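Local coordinates for conjugal transfer protein (Escherichia coli, PDB 5I97) that is a VirB8-like inner-membrane component of a plasmid-encoded type IV secretion system and probably contributes to the channel for conjugal DNA transfer, represented here by its soluble NTF2-like domain, at residues E28-W33 with Y132-L137; D45-Q50 with L82-T87; V56-T61 with R144-L149; T87-I92 with T109-V114. All blocks are in the same frame, centred on the assembly; numbering follows the deposited sequence.

Interaction 1. Residues E28-W33 with Y132-L137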
loop_
_atom_site.group_PDB
_atom_site.type_symbol
_atom_site.label_atom_id
_atom_site.label_comp_id
_atom_site.label_asym_id
_atom_site.label_seq_id
_atom_site.Cartn_x
_atom_site.Cartn_y
_atom_site.Cartn_z
ATOM N N GLU A 28 10.987 -14.340 20.073
ATOM C CA GLU A 28 11.050 -13.276 19.092
ATOM C C GLU A 28 11.467 -13.752 17.713
ATOM O O GLU A 28 10.916 -13.303 16.699
ATOM C CB GLU A 28 12.011 -12.192 19.571
ATOM C CG GLU A 28 11.626 -11.570 20.905
ATOM C CD GLU A 28 12.091 -12.390 22.101
ATOM O OE1 GLU A 28 13.008 -13.228 21.953
ATOM O OE2 GLU A 28 11.532 -12.190 23.198
ATOM N N ILE A 29 12.414 -14.682 17.683
ATOM C CA ILE A 29 12.905 -15.241 16.439
ATOM C C ILE A 29 11.899 -16.201 15.817
ATOM O O ILE A 29 11.663 -16.149 14.611
ATOM C CB ILE A 29 14.243 -15.959 16.646
ATOM C CG1 ILE A 29 15.286 -14.984 17.193
ATOM C CG2 ILE A 29 14.706 -16.586 15.345
ATOM C CD1 ILE A 29 16.632 -15.621 17.498
ATOM N N ASP A 30 11.316 -17.073 16.636
ATOM C CA ASP A 30 10.281 -17.995 16.181
ATOM C C ASP A 30 9.127 -17.220 15.546
ATOM O O ASP A 30 8.668 -17.554 14.463
ATOM C CB ASP A 30 9.741 -18.837 17.329
ATOM C CG ASP A 30 10.679 -19.936 17.743
ATOM O OD1 ASP A 30 11.823 -19.955 17.260
ATOM O OD2 ASP A 30 10.265 -20.782 18.561
ATOM N N LYS A 31 8.674 -16.183 16.244
ATOM C CA LYS A 31 7.564 -15.376 15.782
ATOM C C LYS A 31 7.909 -14.719 14.449
ATOM O O LYS A 31 7.053 -14.580 13.585
ATOM C CB LYS A 31 7.194 -14.327 16.836
ATOM C CG LYS A 31 6.115 -13.352 16.403
ATOM C CD LYS A 31 5.924 -12.229 17.411
ATOM C CE LYS A 31 4.922 -11.198 16.903
ATOM N NZ LYS A 31 4.758 -10.069 17.864
ATOM N N PHE A 32 9.170 -14.355 14.261
ATOM C CA PHE A 32 9.572 -13.733 13.008
ATOM C C PHE A 32 9.374 -14.660 11.815
ATOM O O PHE A 32 8.731 -14.282 10.845
ATOM C CB PHE A 32 11.030 -13.290 13.044
ATOM C CG PHE A 32 11.550 -12.862 11.698
ATOM C CD1 PHE A 32 11.116 -11.683 11.115
ATOM C CD2 PHE A 32 12.427 -13.671 10.989
ATOM C CE1 PHE A 32 11.576 -11.299 9.873
ATOM C CE2 PHE A 32 12.885 -13.298 9.739
ATOM C CZ PHE A 32 12.463 -12.109 9.181
ATOM N N TRP A 33 9.940 -15.860 11.884
ATOM C CA TRP A 33 9.852 -16.803 10.780
ATOM C C TRP A 33 8.425 -17.280 10.572
ATOM O O TRP A 33 7.987 -17.436 9.440
ATOM C CB TRP A 33 10.775 -18.008 11.006
ATOM C CG TRP A 33 12.205 -17.614 11.103
ATOM C CD1 TRP A 33 12.975 -17.616 12.223
ATOM C CD2 TRP A 33 13.046 -17.149 10.036
ATOM N NE1 TRP A 33 14.238 -17.178 11.925
ATOM C CE2 TRP A 33 14.309 -16.886 10.588
ATOM C CE3 TRP A 33 12.850 -16.931 8.670
ATOM C CZ2 TRP A 33 15.377 -16.420 9.821
ATOM C CZ3 TRP A 33 13.908 -16.466 7.914
ATOM C CH2 TRP A 33 15.153 -16.218 8.488
ATOM N N TYR A 132 6.349 -26.370 13.576
ATOM C CA TYR A 132 7.620 -25.888 13.067
ATOM C C TYR A 132 8.830 -26.458 13.813
ATOM O O TYR A 132 8.703 -27.083 14.864
ATOM C CB TYR A 132 7.660 -24.363 13.109
ATOM C CG TYR A 132 7.717 -23.785 14.495
ATOM C CD1 TYR A 132 6.567 -23.615 15.238
ATOM C CD2 TYR A 132 8.927 -23.412 15.065
ATOM C CE1 TYR A 132 6.616 -23.093 16.509
ATOM C CE2 TYR A 132 8.986 -22.891 16.324
ATOM C CZ TYR A 132 7.831 -22.732 17.045
ATOM O OH TYR A 132 7.885 -22.200 18.315
ATOM N N GLU A 133 9.980 -26.360 13.153
ATOM C CA GLU A 133 11.253 -26.846 13.671
ATOM C C GLU A 133 12.386 -26.203 12.878
ATOM O O GLU A 133 12.151 -25.654 11.801
ATOM C CB GLU A 133 11.331 -28.370 13.567
ATOM C CG GLU A 133 11.233 -28.900 12.146
ATOM C CD GLU A 133 11.387 -30.406 12.074
ATOM O OE1 GLU A 133 11.094 -31.085 13.081
ATOM O OE2 GLU A 133 11.803 -30.912 11.011
ATOM N N TYR A 134 13.612 -26.274 13.389
ATOM C CA TYR A 134 14.751 -25.800 12.623
ATOM C C TYR A 134 15.627 -26.995 12.277
ATOM O O TYR A 134 15.874 -27.852 13.120
ATOM C CB TYR A 134 15.521 -24.735 13.387
ATOM C CG TYR A 134 14.731 -23.477 13.701
ATOM C CD1 TYR A 134 13.834 -23.441 14.759
ATOM C CD2 TYR A 134 14.932 -22.312 12.981
ATOM C CE1 TYR A 134 13.142 -22.290 15.068
ATOM C CE2 TYR A 134 14.242 -21.155 13.284
ATOM C CZ TYR A 134 13.352 -21.148 14.336
ATOM O OH TYR A 134 12.657 -20.002 14.653
ATOM N N LYS A 135 16.072 -27.063 11.027
ATOM C CA LYS A 135 16.946 -28.137 10.575
ATOM C C LYS A 135 18.164 -27.631 9.839
ATOM O O LYS A 135 18.050 -26.866 8.887
ATOM C CB LYS A 135 16.190 -29.095 9.652
ATOM C CG LYS A 135 15.088 -29.902 10.292
ATOM C CD LYS A 135 15.661 -30.997 11.180
ATOM C CE LYS A 135 14.574 -31.906 11.732
ATOM N NZ LYS A 135 15.113 -32.913 12.692
ATOM N N SER A 136 19.336 -28.037 10.301
ATOM C CA SER A 136 20.529 -27.879 9.492
ATOM C C SER A 136 20.486 -28.887 8.348
ATOM O O SER A 136 20.523 -30.103 8.576
ATOM C CB SER A 136 21.786 -28.086 10.329
ATOM O OG SER A 136 21.885 -29.438 10.740
ATOM N N LEU A 137 20.389 -28.395 7.121
ATOM C CA LEU A 137 20.462 -29.280 5.977
ATOM C C LEU A 137 21.460 -28.721 4.990
ATOM O O LEU A 137 21.894 -27.575 5.128
ATOM C CB LEU A 137 19.099 -29.443 5.310
ATOM C CG LEU A 137 17.965 -30.032 6.147
ATOM C CD1 LEU A 137 16.647 -29.652 5.533
ATOM C CD2 LEU A 137 18.092 -31.547 6.290
#
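The phenol ring of Y134 is approached at its edge, close to its own plane, by two groups of the helix: D30 OD1 and CD1 of the W33 indole. Against W33 it forms an offset edge-to-face pair, the edge of Y134 turned toward the indole face, with the five-membered ring and the phenol ring 80° apart in plane and their centroids separated by 5.8 Å. One face of the W33 ring is covered by F32, whose CD2 lies over its centre. Y132 likewise meets D30 OD2 at its ring edge. The D30 carboxylate is therefore shared: Y134 OH donates to OD1 at 2.7 Å and Y132 OH donates to OD2 at 2.8 Å, each from above the carboxylate plane. D30 CG stands anti to its carbonyl carbon (chi1 -76°), which places the carboxylate between the two hydroxyls. In the NTF2-like fold of VirB8 proteins a curved antiparallel sheet packs against helices, and this contact lies where helix 27-42 crosses strand 124-134, their local axes 10.6 Å apart. Within the carboxylate, OD1 also accepts from Y25 N and OD2 from S24 OG, giving the buried acid four donors, an environment that would be expected to favour its ionised form. F151, on the neighbouring strand, meets both W33 and Y134 with its ring.

Interaction 2. Residues D45-Q50 with L82-T87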
loop_
_atom_site.group_PDB
_atom_site.type_symbol
_atom_site.label_atom_id
_atom_site.label_comp_id
_atom_site.label_asym_id
_atom_site.label_seq_id
_atom_site.Cartn_x
_atom_site.Cartn_y
_atom_site.Cartn_z
ATOM N N ASP A 45 0.762 -11.403 -4.555
ATOM C CA ASP A 45 1.191 -10.255 -5.319
ATOM C C ASP A 45 2.020 -10.755 -6.487
ATOM O O ASP A 45 3.080 -11.360 -6.288
ATOM C CB ASP A 45 1.977 -9.299 -4.425
ATOM C CG ASP A 45 2.430 -8.064 -5.149
ATOM O OD1 ASP A 45 1.773 -7.675 -6.127
ATOM O OD2 ASP A 45 3.422 -7.450 -4.712
ATOM N N PHE A 46 1.546 -10.487 -7.704
ATOM C CA PHE A 46 2.180 -11.019 -8.905
ATOM C C PHE A 46 3.621 -10.586 -8.978
ATOM O O PHE A 46 4.481 -11.337 -9.426
ATOM C CB PHE A 46 1.449 -10.578 -10.178
ATOM C CG PHE A 46 2.027 -11.167 -11.447
ATOM C CD1 PHE A 46 1.910 -12.527 -11.716
ATOM C CD2 PHE A 46 2.695 -10.370 -12.358
ATOM C CE1 PHE A 46 2.432 -13.072 -12.870
ATOM C CE2 PHE A 46 3.225 -10.914 -13.520
ATOM C CZ PHE A 46 3.097 -12.269 -13.774
ATOM N N TYR A 47 3.901 -9.389 -8.492
ATOM C CA TYR A 47 5.247 -8.862 -8.609
ATOM C C TYR A 47 6.193 -9.507 -7.605
ATOM O O TYR A 47 7.405 -9.394 -7.748
ATOM C CB TYR A 47 5.229 -7.331 -8.457
ATOM C CG TYR A 47 4.475 -6.645 -9.591
ATOM C CD1 TYR A 47 3.096 -6.632 -9.623
ATOM C CD2 TYR A 47 5.155 -6.041 -10.642
ATOM C CE1 TYR A 47 2.407 -6.028 -10.666
ATOM C CE2 TYR A 47 4.479 -5.429 -11.693
ATOM C CZ TYR A 47 3.101 -5.427 -11.703
ATOM O OH TYR A 47 2.416 -4.826 -12.751
ATOM N N SER A 48 5.671 -10.248 -6.633
ATOM C CA SER A 48 6.570 -10.918 -5.688
ATOM C C SER A 48 6.274 -12.403 -5.537
ATOM O O SER A 48 6.871 -13.070 -4.685
ATOM C CB SER A 48 6.498 -10.264 -4.309
ATOM O OG SER A 48 5.242 -10.502 -3.694
ATOM N N VAL A 49 5.368 -12.922 -6.362
ATOM C CA VAL A 49 4.886 -14.289 -6.185
ATOM C C VAL A 49 5.996 -15.315 -6.394
ATOM O O VAL A 49 5.979 -16.384 -5.798
ATOM C CB VAL A 49 3.695 -14.602 -7.122
ATOM C CG1 VAL A 49 4.130 -14.629 -8.568
ATOM C CG2 VAL A 49 3.039 -15.916 -6.731
ATOM N N GLN A 50 6.982 -14.991 -7.217
ATOM C CA GLN A 50 8.068 -15.929 -7.414
ATOM C C GLN A 50 8.942 -16.019 -6.160
ATOM O O GLN A 50 9.369 -17.103 -5.760
ATOM C CB GLN A 50 8.902 -15.527 -8.629
ATOM C CG GLN A 50 10.097 -16.430 -8.848
ATOM C CD GLN A 50 9.684 -17.882 -9.016
ATOM O OE1 GLN A 50 10.156 -18.761 -8.291
ATOM N NE2 GLN A 50 8.771 -18.137 -9.956
ATOM N N LEU A 82 -4.574 -15.798 -12.297
ATOM C CA LEU A 82 -4.745 -14.474 -11.710
ATOM C C LEU A 82 -3.857 -13.421 -12.354
ATOM O O LEU A 82 -4.274 -12.284 -12.535
ATOM C CB LEU A 82 -4.443 -14.494 -10.212
ATOM C CG LEU A 82 -5.249 -15.346 -9.241
ATOM C CD1 LEU A 82 -4.830 -14.998 -7.789
ATOM C CD2 LEU A 82 -6.731 -15.154 -9.441
ATOM N N GLY A 83 -2.613 -13.791 -12.642
ATOM C CA GLY A 83 -1.651 -12.826 -13.126
ATOM C C GLY A 83 -1.559 -11.671 -12.152
ATOM O O GLY A 83 -1.408 -11.844 -10.941
ATOM N N ASP A 84 -1.719 -10.475 -12.696
ATOM C CA ASP A 84 -1.684 -9.251 -11.926
ATOM C C ASP A 84 -3.068 -8.633 -11.828
ATOM O O ASP A 84 -3.200 -7.445 -11.582
ATOM C CB ASP A 84 -0.708 -8.272 -12.576
ATOM C CG ASP A 84 -0.464 -7.040 -11.738
ATOM O OD1 ASP A 84 -0.705 -7.083 -10.512
ATOM O OD2 ASP A 84 -0.057 -6.009 -12.313
ATOM N N SER A 85 -4.107 -9.443 -12.014
ATOM C CA SER A 85 -5.471 -8.936 -11.986
ATOM C C SER A 85 -5.942 -8.564 -10.590
ATOM O O SER A 85 -6.838 -7.741 -10.436
ATOM C CB SER A 85 -6.450 -9.938 -12.583
ATOM O OG SER A 85 -6.564 -11.088 -11.780
ATOM N N GLU A 86 -5.396 -9.221 -9.575
ATOM C CA GLU A 86 -5.870 -9.022 -8.212
ATOM C C GLU A 86 -4.711 -9.182 -7.258
ATOM O O GLU A 86 -3.646 -9.649 -7.642
ATOM C CB GLU A 86 -6.984 -10.013 -7.854
ATOM C CG GLU A 86 -6.499 -11.435 -7.643
ATOM C CD GLU A 86 -7.602 -12.388 -7.270
ATOM O OE1 GLU A 86 -8.465 -12.677 -8.117
ATOM O OE2 GLU A 86 -7.624 -12.856 -6.126
ATOM N N THR A 87 -4.915 -8.766 -6.015
ATOM C CA THR A 87 -3.882 -8.886 -5.003
ATOM C C THR A 87 -4.480 -9.165 -3.617
ATOM O O THR A 87 -5.609 -8.773 -3.332
ATOM C CB THR A 87 -3.034 -7.621 -4.982
ATOM O OG1 THR A 87 -1.942 -7.794 -4.080
ATOM C CG2 THR A 87 -3.870 -6.419 -4.552
#
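F46 and the turn at G83-D84 make the close-packed part of this contact. F46 CB sits 3.2 Å from G83 O, and the ring continues along the same peptide, its CD1 lying 3.5 Å from that oxygen. The same CB also lies 3.8 Å from D84 CA. F46 CG lies anti to the backbone N (chi1 -177°), and the ring runs alongside the turn; though exposed, F46 is thus packed through CB and CD1 on the G83-D84 peptide. L82-S85 is a type II' beta turn with G83 at positive phi, and it leads from helix 78-82 into strand 86-98. S85 OG closes it further by donating to L82 O at 2.7 Å, on a lone pair in the carbonyl plane. The margins are looser: D45 CA comes only to 4.2 Å from T87 OG1, which is hydrogen-bonded to Y44 O. Y47 lies on the solvent side and touches D84 with the end of its ring, whose plane stands 80° from the carboxylate. Here Y47 OH donates to D84 OD2 at 2.8 Å, 44° out of the carboxylate plane. D84 OD1 forms a salt bridge with R115, and OD2 also hydrogen-bonds H101 NE2 of the second subunit, whose ring meets Y47. R115 would favour the charged form of D84, and the OD2 of D84 links the two segments to the second subunit.

Interaction 3. Residues V56-T61 with R144-L149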
loop_
_atom_site.group_PDB
_atom_site.type_symbol
_atom_site.label_atom_id
_atom_site.label_comp_id
_atom_site.label_asym_id
_atom_site.label_seq_id
_atom_site.Cartn_x
_atom_site.Cartn_y
_atom_site.Cartn_z
ATOM N N VAL A 56 8.333 -20.101 0.608
ATOM C CA VAL A 56 7.496 -21.119 1.229
ATOM C C VAL A 56 8.075 -22.508 1.024
ATOM O O VAL A 56 8.057 -23.333 1.939
ATOM C CB VAL A 56 6.065 -21.081 0.680
ATOM C CG1 VAL A 56 5.251 -22.261 1.185
ATOM C CG2 VAL A 56 5.410 -19.764 1.037
ATOM N N GLY A 57 8.612 -22.748 -0.170
ATOM C CA GLY A 57 9.239 -24.017 -0.486
ATOM C C GLY A 57 10.439 -24.325 0.392
ATOM O O GLY A 57 10.602 -25.448 0.854
ATOM N N LEU A 58 11.286 -23.327 0.618
ATOM C CA LEU A 58 12.477 -23.519 1.437
ATOM C C LEU A 58 12.135 -23.672 2.915
ATOM O O LEU A 58 12.892 -24.261 3.665
ATOM C CB LEU A 58 13.453 -22.357 1.259
ATOM C CG LEU A 58 14.026 -22.153 -0.141
ATOM C CD1 LEU A 58 14.881 -20.903 -0.180
ATOM C CD2 LEU A 58 14.840 -23.372 -0.555
ATOM N N MET A 59 10.981 -23.152 3.318
ATOM C CA MET A 59 10.598 -23.147 4.715
ATOM C C MET A 59 9.546 -24.190 5.020
ATOM O O MET A 59 8.806 -24.053 5.984
ATOM C CB MET A 59 10.086 -21.770 5.125
ATOM C CG MET A 59 11.116 -20.673 5.012
ATOM S SD MET A 59 10.367 -19.071 5.290
ATOM C CE MET A 59 11.718 -18.005 4.819
ATOM N N SER A 60 9.477 -25.233 4.202
ATOM C CA SER A 60 8.478 -26.267 4.411
ATOM C C SER A 60 9.131 -27.634 4.322
ATOM O O SER A 60 10.103 -27.808 3.603
ATOM C CB SER A 60 7.353 -26.181 3.362
ATOM O OG SER A 60 6.819 -24.877 3.214
ATOM N N THR A 61 8.577 -28.605 5.037
ATOM C CA THR A 61 8.909 -29.989 4.796
ATOM C C THR A 61 8.339 -30.346 3.426
ATOM O O THR A 61 7.401 -29.704 2.955
ATOM C CB THR A 61 8.343 -30.932 5.872
ATOM O OG1 THR A 61 6.921 -30.805 5.921
ATOM C CG2 THR A 61 8.929 -30.614 7.246
ATOM N N ARG A 144 20.498 -19.926 1.812
ATOM C CA ARG A 144 21.123 -19.324 2.985
ATOM C C ARG A 144 20.720 -17.870 3.183
ATOM O O ARG A 144 20.637 -17.392 4.307
ATOM C CB ARG A 144 22.641 -19.445 2.892
ATOM C CG ARG A 144 23.202 -20.562 3.771
ATOM C CD ARG A 144 24.605 -20.970 3.342
ATOM N NE ARG A 144 25.551 -19.853 3.306
ATOM C CZ ARG A 144 25.818 -19.037 4.327
ATOM N NH1 ARG A 144 25.236 -19.205 5.508
ATOM N NH2 ARG A 144 26.695 -18.055 4.171
ATOM N N TYR A 145 20.452 -17.179 2.084
ATOM C CA TYR A 145 20.114 -15.764 2.110
ATOM C C TYR A 145 18.620 -15.577 2.354
ATOM O O TYR A 145 18.141 -14.461 2.501
ATOM C CB TYR A 145 20.537 -15.131 0.778
ATOM C CG TYR A 145 20.276 -13.648 0.562
ATOM C CD1 TYR A 145 21.188 -12.685 0.983
ATOM C CD2 TYR A 145 19.149 -13.217 -0.125
ATOM C CE1 TYR A 145 20.964 -11.328 0.748
ATOM C CE2 TYR A 145 18.917 -11.870 -0.355
ATOM C CZ TYR A 145 19.828 -10.931 0.078
ATOM O OH TYR A 145 19.589 -9.591 -0.153
ATOM N N VAL A 146 17.896 -16.689 2.424
ATOM C CA VAL A 146 16.442 -16.680 2.556
ATOM C C VAL A 146 16.014 -17.381 3.831
ATOM O O VAL A 146 15.151 -16.894 4.555
ATOM C CB VAL A 146 15.751 -17.340 1.344
ATOM C CG1 VAL A 146 14.261 -17.392 1.547
ATOM C CG2 VAL A 146 16.058 -16.563 0.089
ATOM N N ASN A 147 16.626 -18.527 4.094
ATOM C CA ASN A 147 16.291 -19.349 5.246
ATOM C C ASN A 147 17.552 -19.825 5.973
ATOM O O ASN A 147 17.820 -21.021 6.032
ATOM C CB ASN A 147 15.467 -20.549 4.783
ATOM C CG ASN A 147 14.789 -21.265 5.915
ATOM O OD1 ASN A 147 14.526 -20.681 6.958
ATOM N ND2 ASN A 147 14.524 -22.548 5.727
ATOM N N PRO A 148 18.307 -18.885 6.572
ATOM C CA PRO A 148 19.642 -19.162 7.132
ATOM C C PRO A 148 19.646 -20.157 8.280
ATOM O O PRO A 148 20.603 -20.911 8.424
ATOM C CB PRO A 148 20.111 -17.797 7.632
ATOM C CG PRO A 148 19.177 -16.793 7.021
ATOM C CD PRO A 148 17.881 -17.501 6.834
ATOM N N LEU A 149 18.588 -20.165 9.079
ATOM C CA LEU A 149 18.522 -21.037 10.243
ATOM C C LEU A 149 17.820 -22.349 9.904
ATOM O O LEU A 149 17.597 -23.189 10.769
ATOM C CB LEU A 149 17.815 -20.323 11.391
ATOM C CG LEU A 149 18.475 -19.023 11.856
ATOM C CD1 LEU A 149 17.669 -18.371 12.969
ATOM C CD2 LEU A 149 19.888 -19.319 12.344
#
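With CG anti to the backbone N (chi1 -166°), N147 directs its amide toward the end of helix 49-58, while M59, extended beyond CG with chi2 at 172°, runs out to the V146 peptide. This is a helix-to-loop contact in the NTF2-like fold: M59 is the first residue to leave the helix, and V146-N147 belong to the loop between helix 141-144 and strand 151-160. M59 CG lies 3.8 Å from N147 CG, the two side chains crossing obliquely. Farther out, M59 CE reaches V146 O at 3.6 Å and V146 CG1 at 4.2 Å. L58 CD1 adds a second apolar touch on V146, crossing it at about a right angle. M59 also packs on F151 and on Y37 of helix 27-42, so it fills the joint between helix, loop and sheet. N147 ND2 is hydrogen-bonded to F151 O, at the start of strand 151-160, and the same nitrogen lies 3.1 Å from L58 O.

Interaction 4. Residues T87-I92 with T109-V114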
loop_
_atom_site.group_PDB
_atom_site.type_symbol
_atom_site.label_atom_id
_atom_site.label_comp_id
_atom_site.label_asym_id
_atom_site.label_seq_id
_atom_site.Cartn_x
_atom_site.Cartn_y
_atom_site.Cartn_z
ATOM N N THR A 87 -4.915 -8.766 -6.015
ATOM C CA THR A 87 -3.882 -8.886 -5.003
ATOM C C THR A 87 -4.480 -9.165 -3.617
ATOM O O THR A 87 -5.609 -8.773 -3.332
ATOM C CB THR A 87 -3.034 -7.621 -4.982
ATOM O OG1 THR A 87 -1.942 -7.794 -4.080
ATOM C CG2 THR A 87 -3.870 -6.419 -4.552
ATOM N N THR A 88 -3.725 -9.846 -2.761
ATOM C CA THR A 88 -4.161 -10.094 -1.389
ATOM C C THR A 88 -3.055 -9.818 -0.378
ATOM O O THR A 88 -1.977 -10.392 -0.468
ATOM C CB THR A 88 -4.662 -11.527 -1.192
ATOM O OG1 THR A 88 -5.908 -11.692 -1.879
ATOM C CG2 THR A 88 -4.908 -11.792 0.284
ATOM N N ARG A 89 -3.315 -8.889 0.543
ATOM C CA ARG A 89 -2.345 -8.551 1.577
ATOM C C ARG A 89 -2.719 -9.180 2.923
ATOM O O ARG A 89 -3.898 -9.432 3.208
ATOM C CB ARG A 89 -2.181 -7.029 1.707
ATOM C CG ARG A 89 -3.282 -6.302 2.476
ATOM C CD ARG A 89 -2.994 -4.798 2.480
ATOM N NE ARG A 89 -4.069 -4.009 3.072
ATOM C CZ ARG A 89 -5.104 -3.522 2.402
ATOM N NH1 ARG A 89 -5.211 -3.729 1.094
ATOM N NH2 ARG A 89 -6.031 -2.817 3.043
ATOM N N VAL A 90 -1.700 -9.422 3.740
ATOM C CA VAL A 90 -1.860 -10.043 5.052
ATOM C C VAL A 90 -1.581 -9.094 6.209
ATOM O O VAL A 90 -0.640 -8.321 6.172
ATOM C CB VAL A 90 -0.906 -11.269 5.214
ATOM C CG1 VAL A 90 -0.881 -11.770 6.667
ATOM C CG2 VAL A 90 -1.261 -12.382 4.244
ATOM N N LYS A 91 -2.438 -9.160 7.219
ATOM C CA LYS A 91 -2.234 -8.502 8.504
ATOM C C LYS A 91 -2.174 -9.542 9.620
ATOM O O LYS A 91 -3.149 -10.246 9.857
ATOM C CB LYS A 91 -3.357 -7.498 8.783
ATOM C CG LYS A 91 -3.131 -6.624 10.000
ATOM C CD LYS A 91 -1.779 -5.940 9.990
ATOM C CE LYS A 91 -1.743 -4.865 11.055
ATOM N NZ LYS A 91 -2.095 -5.453 12.373
ATOM N N ILE A 92 -1.024 -9.664 10.277
ATOM C CA ILE A 92 -0.909 -10.545 11.437
ATOM C C ILE A 92 -1.551 -9.885 12.653
ATOM O O ILE A 92 -1.193 -8.768 13.007
ATOM C CB ILE A 92 0.564 -10.882 11.753
ATOM C CG1 ILE A 92 1.254 -11.493 10.529
ATOM C CG2 ILE A 92 0.658 -11.833 12.937
ATOM C CD1 ILE A 92 0.721 -12.844 10.120
ATOM N N THR A 109 -5.440 -11.467 9.136
ATOM C CA THR A 109 -6.469 -10.878 8.313
ATOM C C THR A 109 -5.961 -10.675 6.902
ATOM O O THR A 109 -4.854 -10.188 6.699
ATOM C CB THR A 109 -6.937 -9.540 8.892
ATOM O OG1 THR A 109 -7.610 -9.788 10.126
ATOM C CG2 THR A 109 -7.904 -8.843 7.938
ATOM N N THR A 110 -6.772 -11.072 5.935
ATOM C CA THR A 110 -6.455 -10.824 4.537
ATOM C C THR A 110 -7.391 -9.769 3.955
ATOM O O THR A 110 -8.583 -9.744 4.250
ATOM C CB THR A 110 -6.532 -12.113 3.693
ATOM O OG1 THR A 110 -7.795 -12.749 3.894
ATOM C CG2 THR A 110 -5.431 -13.068 4.107
ATOM N N VAL A 111 -6.824 -8.888 3.144
ATOM C CA VAL A 111 -7.606 -7.913 2.395
ATOM C C VAL A 111 -7.343 -8.120 0.911
ATOM O O VAL A 111 -6.244 -7.867 0.424
ATOM C CB VAL A 111 -7.261 -6.462 2.781
ATOM C CG1 VAL A 111 -8.006 -5.484 1.881
ATOM C CG2 VAL A 111 -7.597 -6.201 4.238
ATOM N N ARG A 112 -8.340 -8.631 0.205
ATOM C CA ARG A 112 -8.186 -8.884 -1.226
ATOM C C ARG A 112 -8.625 -7.676 -2.041
ATOM O O ARG A 112 -9.628 -7.029 -1.721
ATOM C CB ARG A 112 -8.972 -10.123 -1.636
ATOM C CG ARG A 112 -8.990 -10.413 -3.115
ATOM C CD ARG A 112 -9.680 -11.724 -3.342
ATOM N NE ARG A 112 -9.758 -12.051 -4.753
ATOM C CZ ARG A 112 -10.836 -11.855 -5.501
ATOM N NH1 ARG A 112 -11.921 -11.326 -4.962
ATOM N NH2 ARG A 112 -10.817 -12.185 -6.784
ATOM N N ARG A 113 -7.933 -7.418 -3.140
ATOM C CA ARG A 113 -8.332 -6.317 -3.985
ATOM C C ARG A 113 -8.310 -6.718 -5.454
ATOM O O ARG A 113 -7.271 -7.091 -5.997
ATOM C CB ARG A 113 -7.390 -5.134 -3.750
ATOM C CG ARG A 113 -7.453 -4.050 -4.802
ATOM C CD ARG A 113 -8.802 -3.351 -4.756
ATOM N NE ARG A 113 -8.906 -2.288 -5.747
ATOM C CZ ARG A 113 -8.652 -1.010 -5.494
ATOM N NH1 ARG A 113 -8.236 -0.644 -4.293
ATOM N NH2 ARG A 113 -8.781 -0.104 -6.451
ATOM N N VAL A 114 -9.468 -6.624 -6.091
ATOM C CA VAL A 114 -9.593 -6.892 -7.515
ATOM C C VAL A 114 -9.307 -5.582 -8.233
ATOM O O VAL A 114 -9.923 -4.574 -7.922
ATOM C CB VAL A 114 -10.977 -7.413 -7.861
ATOM C CG1 VAL A 114 -11.001 -7.937 -9.281
ATOM C CG2 VAL A 114 -11.382 -8.505 -6.882
#
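This is an antiparallel pairing of two beta strands, the outermost strand of this chain's sheet, 86-98, and its neighbour 103-114, with local axes 4.6 Å apart. Reciprocal backbone bonds define three hydrogen-bonded pairs: T87 with R113, R89 with V111 and K91 with T109. Among these, R113 N donates to T87 O at 2.7 Å and V111 N to R89 O at 3.0 Å. T88-R112 and V90-T110 are the intervening non-hydrogen-bonded pairs, and R112 CA brings a CA-H...O contact to T87 O at 3.3 Å. R89 and V111 lie side by side on one face of the sheet, the flat guanidinium spread over the valine with V111 CB 3.6 Å from its plane. On the other face T88 CG2 packs against T110 CB at 3.8 Å, and T110 OG1 is hydrogen-bonded to W126 NE1. Beyond the pairing, R112 bridges to E86 and D121, and R113 to D120. This antiparallel ladder between consecutive strands is a beta hairpin, the first in the four-stranded sheet of this NTF2-like domain.

Interactions 1 and 3 adjoin, their centres 9 Å apart: W33 CH2 lies 3.4 Å from P148 CD, and Y134 CD2 3.6 Å from L149 O. Together they join helix 27-42, the end of helix 49-58 and the loop before strand 151-160. Interactions 2 and 4, centres 12 Å apart, share T87, through which the turn of 82-85 runs into the hairpin, and also meet in the salt bridge E86 OE2 with R112 NE (2.7 Å). Interaction 1 lies across the chain's centre from interactions 2 and 4, 27 Å from interaction 2 between centres. Interaction 2 uses residues just ahead of helix 49-58, interaction 3 its far end (centres 21 Å apart), and interaction 2 alone reaches the second subunit.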